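Local coordinates for sugar phosphate isomerase/epimerase (Parabacteroides distasonis, PDB 3L23), which binds a magnesium ion in a xylose isomerase-like TIM barrel and probably acts as a sugar phosphate isomerase or epimerase, at residues N34-Y43 against F286-D294; K74-P82 against H117-P128. One frame throughout, in Å; residues are numbered along the deposited sequence.

Both contacts belong to one TIM barrel but hold different layers of it; their centres lie about 21 Å apart and the two do not touch. Contact 1 joins helices 31-40 and 285-298 on the outside of the barrel, near the two ends of the chain; it is mostly apolar, buried at its middle and fringed by lysines, with one tyrosine hydroxyl bond across it. Contact 2, nested within the long loop of chain that contact 1 closes, pairs strands 74-79 and 124-127 of the inner wall. Its core is backbone hydrogen bonding, with a buried serine-histidine bond behind the sheet and His79 beside the magnesium site at the carboxyl end of the strands.

Contact 1: N34-Y43 against F286-D294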
loop_
_atom_site.group_PDB
_atom_site.type_symbol
_atom_site.label_atom_id
_atom_site.label_comp_id
_atom_site.label_asym_id
_atom_site.label_seq_id
_atom_site.Cartn_x
_atom_site.Cartn_y
_atom_site.Cartn_z
ATOM N N ASN A 34 22.891 -2.646 2.782
ATOM C CA ASN A 34 21.577 -3.273 2.980
ATOM C C ASN A 34 20.713 -3.220 1.726
ATOM O O ASN A 34 20.011 -4.175 1.421
ATOM C CB ASN A 34 20.828 -2.673 4.172
ATOM C CG ASN A 34 21.572 -2.886 5.478
ATOM O OD1 ASN A 34 22.475 -3.720 5.550
ATOM N ND2 ASN A 34 21.277 -2.065 6.488
ATOM N N LEU A 35 20.775 -2.108 0.996
ATOM C CA LEU A 35 20.026 -1.967 -0.255
ATOM C C LEU A 35 20.623 -2.901 -1.330
ATOM O O LEU A 35 19.878 -3.509 -2.115
ATOM C CB LEU A 35 19.979 -0.513 -0.709
ATOM C CG LEU A 35 19.026 0.377 0.094
ATOM C CD1 LEU A 35 19.395 1.901 -0.042
ATOM C CD2 LEU A 35 17.590 0.088 -0.308
ATOM N N ARG A 36 21.939 -3.041 -1.347
ATOM C CA ARG A 36 22.589 -4.056 -2.192
ATOM C C ARG A 36 22.113 -5.471 -1.871
ATOM O O ARG A 36 21.908 -6.293 -2.798
ATOM C CB ARG A 36 24.109 -3.976 -2.108
ATOM C CG ARG A 36 24.676 -2.719 -2.747
ATOM C CD ARG A 36 26.170 -2.814 -2.985
ATOM N NE ARG A 36 26.985 -2.974 -1.773
ATOM C CZ ARG A 36 27.447 -1.971 -1.019
ATOM N NH1 ARG A 36 27.216 -0.699 -1.301
ATOM N NH2 ARG A 36 28.185 -2.259 0.032
ATOM N N LYS A 37 21.918 -5.757 -0.585
ATOM C CA LYS A 37 21.385 -7.078 -0.163
ATOM C C LYS A 37 19.977 -7.294 -0.697
ATOM O O LYS A 37 19.620 -8.398 -1.095
ATOM C CB LYS A 37 21.449 -7.266 1.362
ATOM C CG LYS A 37 21.001 -8.689 1.871
ATOM C CD LYS A 37 21.500 -9.055 3.320
ATOM C CE LYS A 37 21.141 -10.539 3.717
ATOM N NZ LYS A 37 21.939 -11.060 4.951
ATOM N N VAL A 38 19.159 -6.242 -0.714
ATOM C CA VAL A 38 17.818 -6.299 -1.298
ATOM C C VAL A 38 17.888 -6.710 -2.786
ATOM O O VAL A 38 17.193 -7.628 -3.214
ATOM C CB VAL A 38 17.064 -4.967 -1.131
ATOM C CG1 VAL A 38 15.798 -4.948 -1.964
ATOM C CG2 VAL A 38 16.746 -4.750 0.364
ATOM N N LYS A 39 18.769 -6.057 -3.527
ATOM C CA LYS A 39 19.005 -6.415 -4.915
ATOM C C LYS A 39 19.471 -7.864 -5.028
ATOM O O LYS A 39 18.957 -8.618 -5.846
ATOM C CB LYS A 39 20.051 -5.501 -5.570
ATOM C CG LYS A 39 20.297 -5.825 -7.047
ATOM C CD LYS A 39 19.146 -5.393 -7.951
ATOM C CE LYS A 39 19.525 -5.680 -9.419
ATOM N NZ LYS A 39 18.612 -4.968 -10.341
ATOM N N ASP A 40 20.427 -8.270 -4.196
ATOM C CA ASP A 40 20.987 -9.626 -4.275
ATOM C C ASP A 40 19.965 -10.713 -3.964
ATOM O O ASP A 40 20.106 -11.836 -4.452
ATOM C CB ASP A 40 22.208 -9.769 -3.356
ATOM C CG ASP A 40 23.416 -8.963 -3.836
ATOM O OD1 ASP A 40 23.470 -8.568 -5.030
ATOM O OD2 ASP A 40 24.356 -8.754 -3.016
HETATM N N MSE A 41 18.972 -10.392 -3.145
HETATM C CA MSE A 41 17.868 -11.323 -2.848
HETATM C C MSE A 41 16.896 -11.497 -4.027
HETATM O O MSE A 41 16.045 -12.396 -3.988
HETATM C CB MSE A 41 17.092 -10.868 -1.582
HETATM C CG MSE A 41 17.898 -10.971 -0.311
HETATM SE SE MSE A 41 16.779 -10.658 1.239
HETATM C CE MSE A 41 16.497 -8.761 1.078
ATOM N N GLY A 42 17.000 -10.646 -5.042
ATOM C CA GLY A 42 16.210 -10.785 -6.274
ATOM C C GLY A 42 15.145 -9.732 -6.485
ATOM O O GLY A 42 14.314 -9.882 -7.369
ATOM N N TYR A 43 15.159 -8.664 -5.684
ATOM C CA TYR A 43 14.208 -7.576 -5.829
ATOM C C TYR A 43 14.737 -6.494 -6.759
ATOM O O TYR A 43 15.904 -6.208 -6.761
ATOM C CB TYR A 43 13.892 -6.953 -4.458
ATOM C CG TYR A 43 13.203 -7.912 -3.538
ATOM C CD1 TYR A 43 11.833 -8.146 -3.648
ATOM C CD2 TYR A 43 13.911 -8.662 -2.598
ATOM C CE1 TYR A 43 11.198 -9.059 -2.839
ATOM C CE2 TYR A 43 13.241 -9.607 -1.769
ATOM C CZ TYR A 43 11.873 -9.764 -1.887
ATOM O OH TYR A 43 11.157 -10.676 -1.103
ATOM N N PHE A 286 15.121 -9.847 7.210
ATOM C CA PHE A 286 15.917 -10.107 5.990
ATOM C C PHE A 286 15.828 -11.592 5.598
ATOM O O PHE A 286 15.722 -11.902 4.419
ATOM C CB PHE A 286 17.371 -9.646 6.103
ATOM C CG PHE A 286 17.630 -8.274 5.507
ATOM C CD1 PHE A 286 17.963 -8.131 4.156
ATOM C CD2 PHE A 286 17.575 -7.136 6.298
ATOM C CE1 PHE A 286 18.220 -6.871 3.617
ATOM C CE2 PHE A 286 17.828 -5.880 5.749
ATOM C CZ PHE A 286 18.160 -5.774 4.389
ATOM N N ALA A 287 15.883 -12.482 6.589
ATOM C CA ALA A 287 15.817 -13.922 6.344
ATOM C C ALA A 287 14.455 -14.281 5.727
ATOM O O ALA A 287 14.379 -14.997 4.735
ATOM C CB ALA A 287 16.119 -14.718 7.646
ATOM N N GLY A 288 13.370 -13.785 6.304
ATOM C CA GLY A 288 12.047 -14.080 5.778
ATOM C C GLY A 288 11.814 -13.470 4.410
ATOM O O GLY A 288 11.185 -14.085 3.558
ATOM N N VAL A 289 12.274 -12.237 4.196
ATOM C CA VAL A 289 12.169 -11.583 2.888
ATOM C C VAL A 289 12.909 -12.368 1.774
ATOM O O VAL A 289 12.422 -12.487 0.636
ATOM C CB VAL A 289 12.616 -10.096 2.981
ATOM C CG1 VAL A 289 12.843 -9.482 1.589
ATOM C CG2 VAL A 289 11.555 -9.292 3.774
ATOM N N LYS A 290 14.057 -12.923 2.102
ATOM C CA LYS A 290 14.751 -13.820 1.172
ATOM C C LYS A 290 13.899 -15.008 0.775
ATOM O O LYS A 290 13.757 -15.312 -0.415
ATOM C CB LYS A 290 16.036 -14.315 1.823
ATOM C CG LYS A 290 16.865 -15.356 1.024
ATOM C CD LYS A 290 17.446 -14.756 -0.253
ATOM C CE LYS A 290 18.648 -15.563 -0.840
ATOM N NZ LYS A 290 18.260 -17.009 -1.172
ATOM N N ASP A 291 13.296 -15.646 1.767
ATOM C CA ASP A 291 12.487 -16.823 1.539
ATOM C C ASP A 291 11.268 -16.490 0.657
ATOM O O ASP A 291 10.860 -17.298 -0.196
ATOM C CB ASP A 291 12.032 -17.437 2.861
ATOM C CG ASP A 291 13.143 -18.170 3.607
ATOM O OD1 ASP A 291 14.255 -18.408 3.055
ATOM O OD2 ASP A 291 12.885 -18.572 4.757
ATOM N N CYS A 292 10.680 -15.312 0.877
ATOM C CA CYS A 292 9.577 -14.840 0.014
ATOM C C CYS A 292 10.015 -14.673 -1.465
ATOM O O CYS A 292 9.305 -15.067 -2.384
ATOM C CB CYS A 292 8.966 -13.552 0.531
ATOM S SG CYS A 292 8.072 -13.768 2.117
ATOM N N ALA A 293 11.186 -14.073 -1.697
ATOM C CA ALA A 293 11.720 -13.924 -3.042
ATOM C C ALA A 293 11.939 -15.286 -3.658
ATOM O O ALA A 293 11.587 -15.502 -4.808
ATOM C CB ALA A 293 13.073 -13.137 -3.019
ATOM N N ASP A 294 12.508 -16.213 -2.891
ATOM C CA ASP A 294 12.845 -17.533 -3.393
ATOM C C ASP A 294 11.578 -18.277 -3.790
ATOM O O ASP A 294 11.557 -18.961 -4.793
ATOM C CB ASP A 294 13.632 -18.342 -2.354
ATOM C CG ASP A 294 15.070 -17.848 -2.151
ATOM O OD1 ASP A 294 15.555 -17.126 -3.032
ATOM O OD2 ASP A 294 15.709 -18.220 -1.107
#
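The ring of Phe286 reaches across to helix 34-40, where Lys37, Val38 and Met41 gather round it and Asn34 O lies near its plane at the edge. Lys37 has CG anti to its backbone N (chi1 -176°), which sends the extended chain past the ring, its CD 3.8 Å from Phe286 CD1. The Met41 side chain, a selenomethionine, crosses that of Phe286 at about a right angle, with SE oblique to the ring in a Met-aromatic contact. A bend at chi3 (-72°) carries CE to 3.5 Å from Phe286 CD1 and 3.8 Å from Val289 CG1, while the aliphatic part of Lys290 lies against SE and CG. Here the first and last helices of a TIM barrel are neighbours on its outside; their segments 34-40 and 286-294 run side by side at 26°, axes 10.9 Å apart at closest approach. Gly42, with positive phi, forms a Schellman motif after the earlier helix and leads into Tyr43, whose CE2 packs 3.4 Å from Val289 CG1. The Tyr43 hydroxyl donates to Val289 O, OH to O 2.8 Å, from the carbonyl face opposite the helical donor Ala293 N. A phenylalanine in place of Tyr43 would probably keep much of the ring packing but leave Val289 O without its second donor. Inward, Leu17 of strand 16-18 touches Val38, Tyr43 and Val289; on the outer side Lys290 NZ forms a salt bridge to Asp294 OD2.

Contact 2: K74-P82 against H117-P128; sequences KIISSHVNP and HAKLGCKYLIQP
Backbone bonds join Ile76, Ser78 and Val80 to the strand 124-127 in parallel register, the strand axes 4.8 Å apart and 20° from aligned. Tyr124 N donates to Ile76 O (3.0 Å) in the carbonyl plane; Ile126 N meets Ser78 O and Val80 N meets Ile126 O, each at 2.9 Å and nearly in line with the C=O bond. Two waters bridge the backbones at the start of the pairing, linking Ile75 O to Leu120 O and to Gly121 O.

Among polar side chains, Ser78, with OG swung opposite the backbone N (chi1 -179°), meets the edge of the His117 ring, OG to NE2 2.8 Å. His117 ND1 is bonded to Thr113 O, which engages both ring nitrogens and fixes the imidazole's rotation.

Apolar packing holds that ring too: Leu125 CD1 sits over its centre, 3.5 Å above the plane, with Leu120 CD1 on the opposite face. Between the strands, Ile76 CG2 lies in plane at the edge of the Tyr124 ring, and Ile126 CG2 comes obliquely to the His79 ring. Pro128 CB covers one face of His79, 3.3 Å from ND1.

His79 NE2 is bonded to Glu214, its ring packs against the magnesium ligands His165 and His242, and Pro128 O is hydrogen-bonded to His165 ND1. Parallel strands joined through helix 103-119 form a beta-alpha-beta crossover of the TIM barrel, carrying second-shell residues to the metal site at the strands' carboxyl ends.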
loop_
_atom_site.group_PDB
_atom_site.type_symbol
_atom_site.label_atom_id
_atom_site.label_comp_id
_atom_site.label_asym_id
_atom_site.label_seq_id
_atom_site.Cartn_x
_atom_site.Cartn_y
_atom_site.Cartn_z
ATOM N N LYS A 74 14.743 0.416 -8.235
ATOM C CA LYS A 74 13.966 1.585 -8.660
ATOM C C LYS A 74 12.823 1.819 -7.717
ATOM O O LYS A 74 12.112 0.879 -7.375
ATOM C CB LYS A 74 13.396 1.394 -10.054
ATOM C CG LYS A 74 12.911 2.688 -10.690
ATOM N N ILE A 75 12.637 3.077 -7.324
ATOM C CA ILE A 75 11.506 3.465 -6.492
ATOM C C ILE A 75 10.294 3.695 -7.387
ATOM O O ILE A 75 10.308 4.576 -8.255
ATOM C CB ILE A 75 11.818 4.736 -5.655
ATOM C CG1 ILE A 75 13.031 4.501 -4.727
ATOM C CG2 ILE A 75 10.588 5.189 -4.876
ATOM C CD1 ILE A 75 13.508 5.807 -4.081
ATOM N N ILE A 76 9.266 2.869 -7.183
ATOM C CA ILE A 76 8.043 2.853 -7.987
ATOM C C ILE A 76 6.843 3.412 -7.240
ATOM O O ILE A 76 5.949 4.008 -7.838
ATOM C CB ILE A 76 7.695 1.384 -8.374
ATOM C CG1 ILE A 76 8.844 0.750 -9.160
ATOM C CG2 ILE A 76 6.348 1.253 -9.157
ATOM C CD1 ILE A 76 9.264 1.516 -10.401
ATOM N N SER A 77 6.807 3.212 -5.926
ATOM C CA SER A 77 5.642 3.546 -5.153
ATOM C C SER A 77 6.029 3.968 -3.749
ATOM O O SER A 77 7.161 3.773 -3.302
ATOM C CB SER A 77 4.707 2.327 -5.121
ATOM O OG SER A 77 3.507 2.575 -4.438
ATOM N N SER A 78 5.087 4.593 -3.072
ATOM C CA SER A 78 5.291 5.046 -1.695
ATOM C C SER A 78 3.984 5.069 -0.908
ATOM O O SER A 78 2.976 5.540 -1.419
ATOM C CB SER A 78 5.931 6.442 -1.683
ATOM O OG SER A 78 6.192 6.948 -0.379
ATOM N N HIS A 79 4.060 4.599 0.346
ATOM C CA HIS A 79 2.985 4.605 1.321
ATOM C C HIS A 79 3.111 5.786 2.228
ATOM O O HIS A 79 4.098 5.946 2.912
ATOM C CB HIS A 79 3.001 3.358 2.200
ATOM C CG HIS A 79 2.278 2.212 1.608
ATOM N ND1 HIS A 79 1.830 1.149 2.361
ATOM C CD2 HIS A 79 1.901 1.966 0.337
ATOM C CE1 HIS A 79 1.211 0.294 1.569
ATOM N NE2 HIS A 79 1.243 0.760 0.338
ATOM N N VAL A 80 2.078 6.615 2.262
ATOM C CA VAL A 80 2.098 7.784 3.087
ATOM C C VAL A 80 0.722 7.984 3.726
ATOM O O VAL A 80 -0.293 7.611 3.147
ATOM C CB VAL A 80 2.459 9.048 2.273
ATOM C CG1 VAL A 80 3.880 8.914 1.670
ATOM C CG2 VAL A 80 1.396 9.312 1.182
ATOM N N ASN A 81 0.689 8.562 4.910
ATOM C CA ASN A 81 -0.578 8.849 5.570
ATOM C C ASN A 81 -0.664 10.319 5.989
ATOM O O ASN A 81 0.294 10.817 6.594
ATOM C CB ASN A 81 -0.701 8.014 6.848
ATOM C CG ASN A 81 -1.019 6.576 6.590
ATOM O OD1 ASN A 81 -2.080 6.205 6.000
ATOM N ND2 ASN A 81 -0.087 5.733 7.015
ATOM N N PRO A 82 -1.775 11.015 5.684
ATOM C CA PRO A 82 -1.930 12.399 6.148
ATOM C C PRO A 82 -1.695 12.641 7.631
ATOM O O PRO A 82 -2.219 11.915 8.498
ATOM C CB PRO A 82 -3.389 12.729 5.789
ATOM C CG PRO A 82 -3.645 11.888 4.592
ATOM C CD PRO A 82 -2.897 10.624 4.805
ATOM N N HIS A 117 7.223 13.554 -3.941
ATOM C CA HIS A 117 7.239 12.271 -4.667
ATOM C C HIS A 117 7.410 12.448 -6.175
ATOM O O HIS A 117 7.965 11.550 -6.810
ATOM C CB HIS A 117 6.042 11.419 -4.300
ATOM C CG HIS A 117 6.177 10.821 -2.939
ATOM N ND1 HIS A 117 5.940 11.539 -1.785
ATOM C CD2 HIS A 117 6.569 9.591 -2.543
ATOM C CE1 HIS A 117 6.166 10.770 -0.737
ATOM N NE2 HIS A 117 6.561 9.584 -1.165
ATOM N N ALA A 118 7.001 13.603 -6.718
ATOM C CA ALA A 118 7.295 13.937 -8.102
ATOM C C ALA A 118 8.814 14.083 -8.246
ATOM O O ALA A 118 9.409 13.580 -9.193
ATOM C CB ALA A 118 6.576 15.218 -8.539
ATOM N N LYS A 119 9.458 14.757 -7.296
ATOM C CA LYS A 119 10.906 14.878 -7.336
ATOM C C LYS A 119 11.591 13.528 -7.206
ATOM O O LYS A 119 12.669 13.332 -7.785
ATOM C CB LYS A 119 11.412 15.824 -6.258
ATOM C CG LYS A 119 11.034 17.260 -6.494
ATOM N N LEU A 120 10.989 12.608 -6.458
ATOM C CA LEU A 120 11.517 11.244 -6.333
ATOM C C LEU A 120 11.272 10.373 -7.592
ATOM O O LEU A 120 11.834 9.275 -7.686
ATOM C CB LEU A 120 10.926 10.526 -5.111
ATOM C CG LEU A 120 11.378 10.882 -3.704
ATOM C CD1 LEU A 120 10.476 10.228 -2.634
ATOM C CD2 LEU A 120 12.868 10.496 -3.516
ATOM N N GLY A 121 10.440 10.834 -8.530
ATOM C CA GLY A 121 10.118 10.063 -9.738
ATOM C C GLY A 121 9.234 8.862 -9.481
ATOM O O GLY A 121 9.189 7.916 -10.273
ATOM N N CYS A 122 8.467 8.946 -8.408
ATOM C CA CYS A 122 7.658 7.878 -7.920
ATOM C C CYS A 122 6.364 7.783 -8.745
ATOM O O CYS A 122 5.649 8.796 -8.944
ATOM C CB CYS A 122 7.452 8.161 -6.435
ATOM S SG CYS A 122 6.976 6.833 -5.535
ATOM N N LYS A 123 6.073 6.609 -9.288
ATOM C CA LYS A 123 4.888 6.435 -10.146
ATOM C C LYS A 123 3.550 6.448 -9.394
ATOM O O LYS A 123 2.555 7.021 -9.897
ATOM C CB LYS A 123 5.033 5.157 -10.981
ATOM C CG LYS A 123 3.773 4.793 -11.740
ATOM C CD LYS A 123 3.988 3.697 -12.723
ATOM C CE LYS A 123 2.724 3.484 -13.545
ATOM N NZ LYS A 123 2.953 2.582 -14.706
ATOM N N TYR A 124 3.523 5.750 -8.248
ATOM C CA TYR A 124 2.356 5.658 -7.384
ATOM C C TYR A 124 2.583 6.315 -6.025
ATOM O O TYR A 124 3.644 6.150 -5.436
ATOM C CB TYR A 124 2.009 4.200 -7.137
ATOM C CG TYR A 124 1.836 3.333 -8.374
ATOM C CD1 TYR A 124 0.663 3.340 -9.072
ATOM C CD2 TYR A 124 2.841 2.469 -8.780
ATOM C CE1 TYR A 124 0.468 2.529 -10.161
ATOM C CE2 TYR A 124 2.677 1.650 -9.888
ATOM C CZ TYR A 124 1.484 1.677 -10.566
ATOM O OH TYR A 124 1.318 0.876 -11.671
ATOM N N LEU A 125 1.549 7.007 -5.545
ATOM C CA LEU A 125 1.485 7.586 -4.196
ATOM C C LEU A 125 0.199 7.038 -3.578
ATOM O O LEU A 125 -0.899 7.244 -4.117
ATOM C CB LEU A 125 1.476 9.113 -4.267
ATOM C CG LEU A 125 1.646 9.837 -2.935
ATOM C CD1 LEU A 125 2.917 9.437 -2.209
ATOM C CD2 LEU A 125 1.564 11.376 -3.133
ATOM N N ILE A 126 0.344 6.327 -2.456
ATOM C CA ILE A 126 -0.726 5.473 -1.913
ATOM C C ILE A 126 -0.916 5.693 -0.408
ATOM O O ILE A 126 0.048 5.755 0.341
ATOM C CB ILE A 126 -0.424 3.984 -2.186
ATOM C CG1 ILE A 126 -0.418 3.693 -3.695
ATOM C CG2 ILE A 126 -1.409 3.060 -1.458
ATOM C CD1 ILE A 126 0.077 2.324 -4.183
ATOM N N GLN A 127 -2.174 5.862 0.006
ATOM C CA GLN A 127 -2.578 5.924 1.419
ATOM C C GLN A 127 -2.936 4.509 1.868
ATOM O O GLN A 127 -3.811 3.885 1.264
ATOM C CB GLN A 127 -3.776 6.830 1.618
ATOM C CG GLN A 127 -4.234 6.830 3.054
ATOM C CD GLN A 127 -5.272 7.862 3.299
ATOM O OE1 GLN A 127 -5.273 8.920 2.641
ATOM N NE2 GLN A 127 -6.171 7.594 4.258
ATOM N N PRO A 128 -2.222 3.973 2.874
ATOM C CA PRO A 128 -2.485 2.581 3.339
ATOM C C PRO A 128 -3.333 2.389 4.576
ATOM O O PRO A 128 -3.669 1.245 4.883
ATOM C CB PRO A 128 -1.079 2.081 3.618
ATOM C CG PRO A 128 -0.424 3.291 4.236
ATOM C CD PRO A 128 -0.990 4.503 3.494
HETATM O O HOH W 1 12.014 6.670 -8.760
HETATM O O HOH W 2 8.784 5.337 -10.431
#